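Local coordinates for coiled-coil quantitatively-enriched protein 1 (Schizosaccharomyces pombe, PDB 7CUJ), which links telomeres to the centrosome during meiosis and is required for telomere length regulation and chromosome segregation, this chain being its folded sheet-and-helix portion, at residues I14-S19 with L209-L214. Numbering follows the deposited sequence.
Sequences IGLPMS and LRLIHL
I14 and L211 stand side by side on one face of the parallel neighbouring strands 11-16 and 208-213 and point the same way, their CD1 atoms 3.8 Å apart. The CG1 branch of I14 lies beside its own backbone N (chi1 -58°), which carries CD1 out over L209, 3.7 Å from CG. L16, next but one along the strand, follows on the same face and slants across L211, CD1 to CG 3.9 Å. Branched aliphatic residues suit this buried face. Four backbone hydrogen bonds join the strands, I14 N to R210 O, I212 N to I14 O, L16 N to I212 O and L214 N to L16 O. Between them G15 brings CA within 3.3 Å of I212 O in a CA-H...O contact; a CB there would seem to press on CD2 of L214, so glycine fits. Paired with L16 on this same face, H213 turns its ring's CD2 to L16 O at 3.1 Å, with P17 O at the ring edge, while the M18 side chain crosses that of H213 obliquely, CG 3.8 Å from H213 CB. An imidazole suits the place with two ring nitrogens: NE2 shares a water with P17 O, and ND1 makes a weak bond to A64 O. A leucine in place of H213 would probably leave this water without its ring partner and lose the bond to A64 O. Within the sheet, strand 11-16 is outermost in this chain and strand 208-213 separates it from 184-188; helix 102-112 covers the face of I14 and L16, whereas I212 on the reverse face meets helices 191-200 and 217-223.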
loop_
_atom_site.group_PDB
_atom_site.type_symbol
_atom_site.label_atom_id
_atom_site.label_comp_id
_atom_site.label_asym_id
_atom_site.label_seq_id
_atom_site.Cartn_x
_atom_site.Cartn_y
_atom_site.Cartn_z
ATOM N N ILE A 14 -33.442 2.908 -8.885
ATOM C CA ILE A 14 -33.484 4.356 -8.784
ATOM C C ILE A 14 -32.051 4.851 -8.604
ATOM O O ILE A 14 -31.472 4.733 -7.524
ATOM C CB ILE A 14 -34.409 4.797 -7.630
ATOM C CG1 ILE A 14 -35.830 4.252 -7.813
ATOM C CG2 ILE A 14 -34.399 6.311 -7.475
ATOM C CD1 ILE A 14 -36.681 4.285 -6.565
ATOM N N GLY A 15 -31.483 5.384 -9.689
ATOM C CA GLY A 15 -30.141 5.935 -9.663
ATOM C C GLY A 15 -30.121 7.318 -9.020
ATOM O O GLY A 15 -30.738 8.250 -9.528
ATOM N N LEU A 16 -29.393 7.428 -7.904
ATOM C CA LEU A 16 -29.283 8.669 -7.154
ATOM C C LEU A 16 -27.815 9.078 -7.084
ATOM O O LEU A 16 -26.946 8.238 -6.853
ATOM C CB LEU A 16 -29.845 8.450 -5.746
ATOM C CG LEU A 16 -31.351 8.208 -5.656
ATOM C CD1 LEU A 16 -31.724 7.651 -4.292
ATOM C CD2 LEU A 16 -32.123 9.488 -5.933
ATOM N N PRO A 17 -27.491 10.378 -7.261
ATOM C CA PRO A 17 -26.094 10.813 -7.314
ATOM C C PRO A 17 -25.446 10.872 -5.932
ATOM O O PRO A 17 -26.121 11.109 -4.932
ATOM C CB PRO A 17 -26.192 12.218 -7.928
ATOM C CG PRO A 17 -27.557 12.722 -7.491
ATOM C CD PRO A 17 -28.442 11.492 -7.418
ATOM N N MET A 18 -24.126 10.652 -5.896
ATOM C CA MET A 18 -23.359 10.757 -4.665
ATOM C C MET A 18 -23.003 12.221 -4.415
ATOM O O MET A 18 -22.848 13.002 -5.352
ATOM C CB MET A 18 -22.065 9.937 -4.733
ATOM C CG MET A 18 -22.279 8.453 -4.958
ATOM S SD MET A 18 -20.781 7.501 -4.583
ATOM C CE MET A 18 -21.111 7.045 -2.883
ATOM N N SER A 19 -22.865 12.569 -3.132
ATOM C CA SER A 19 -22.449 13.899 -2.719
ATOM C C SER A 19 -20.944 14.058 -2.929
ATOM O O SER A 19 -20.240 13.074 -3.148
ATOM C CB SER A 19 -22.820 14.134 -1.283
ATOM O OG SER A 19 -22.461 13.016 -0.487
ATOM N N LEU A 209 -38.202 -1.601 -5.310
ATOM C CA LEU A 209 -37.437 -0.423 -5.686
ATOM C C LEU A 209 -36.053 -0.530 -5.054
ATOM O O LEU A 209 -35.934 -0.898 -3.887
ATOM C CB LEU A 209 -38.171 0.817 -5.166
ATOM C CG LEU A 209 -39.128 1.513 -6.136
ATOM C CD1 LEU A 209 -40.011 0.522 -6.882
ATOM C CD2 LEU A 209 -39.979 2.536 -5.401
ATOM N N ARG A 210 -35.014 -0.209 -5.833
ATOM C CA ARG A 210 -33.648 -0.213 -5.332
ATOM C C ARG A 210 -33.059 1.190 -5.444
ATOM O O ARG A 210 -33.015 1.764 -6.529
ATOM C CB ARG A 210 -32.782 -1.220 -6.097
ATOM C CG ARG A 210 -33.178 -2.675 -5.890
ATOM C CD ARG A 210 -32.094 -3.616 -6.375
ATOM N NE ARG A 210 -31.874 -3.532 -7.814
ATOM C CZ ARG A 210 -30.874 -4.119 -8.463
ATOM N NH1 ARG A 210 -29.984 -4.839 -7.802
ATOM N NH2 ARG A 210 -30.764 -3.986 -9.771
ATOM N N LEU A 211 -32.625 1.730 -4.302
ATOM C CA LEU A 211 -31.860 2.965 -4.259
ATOM C C LEU A 211 -30.394 2.603 -4.488
ATOM O O LEU A 211 -29.779 1.931 -3.660
ATOM C CB LEU A 211 -32.066 3.625 -2.889
ATOM C CG LEU A 211 -33.322 4.485 -2.702
ATOM C CD1 LEU A 211 -34.504 3.983 -3.518
ATOM C CD2 LEU A 211 -33.690 4.597 -1.232
ATOM N N ILE A 212 -29.863 3.030 -5.641
ATOM C CA ILE A 212 -28.511 2.696 -6.053
ATOM C C ILE A 212 -27.766 3.991 -6.358
ATOM O O ILE A 212 -28.184 4.762 -7.219
ATOM C CB ILE A 212 -28.528 1.736 -7.262
ATOM C CG1 ILE A 212 -29.178 0.395 -6.899
ATOM C CG2 ILE A 212 -27.122 1.546 -7.815
ATOM C CD1 ILE A 212 -29.401 -0.534 -8.071
ATOM N N HIS A 213 -26.659 4.219 -5.643
ATOM C CA HIS A 213 -25.851 5.407 -5.865
ATOM C C HIS A 213 -25.064 5.275 -7.166
ATOM O O HIS A 213 -24.403 4.262 -7.396
ATOM C CB HIS A 213 -24.941 5.696 -4.665
ATOM C CG HIS A 213 -25.522 6.680 -3.708
ATOM N ND1 HIS A 213 -25.715 6.384 -2.376
ATOM C CD2 HIS A 213 -25.958 7.944 -3.885
ATOM C CE1 HIS A 213 -26.245 7.427 -1.769
ATOM N NE2 HIS A 213 -26.400 8.399 -2.672
ATOM N N LEU A 214 -25.151 6.318 -7.999
ATOM C CA LEU A 214 -24.463 6.360 -9.279
ATOM C C LEU A 214 -22.956 6.419 -9.039
ATOM O O LEU A 214 -22.465 7.304 -8.335
ATOM C CB LEU A 214 -24.943 7.576 -10.081
ATOM C CG LEU A 214 -26.350 7.488 -10.675
ATOM C CD1 LEU A 214 -26.878 8.873 -11.016
ATOM C CD2 LEU A 214 -26.365 6.610 -11.915
HETATM O O HOH W 1 -25.877 11.405 -1.742
#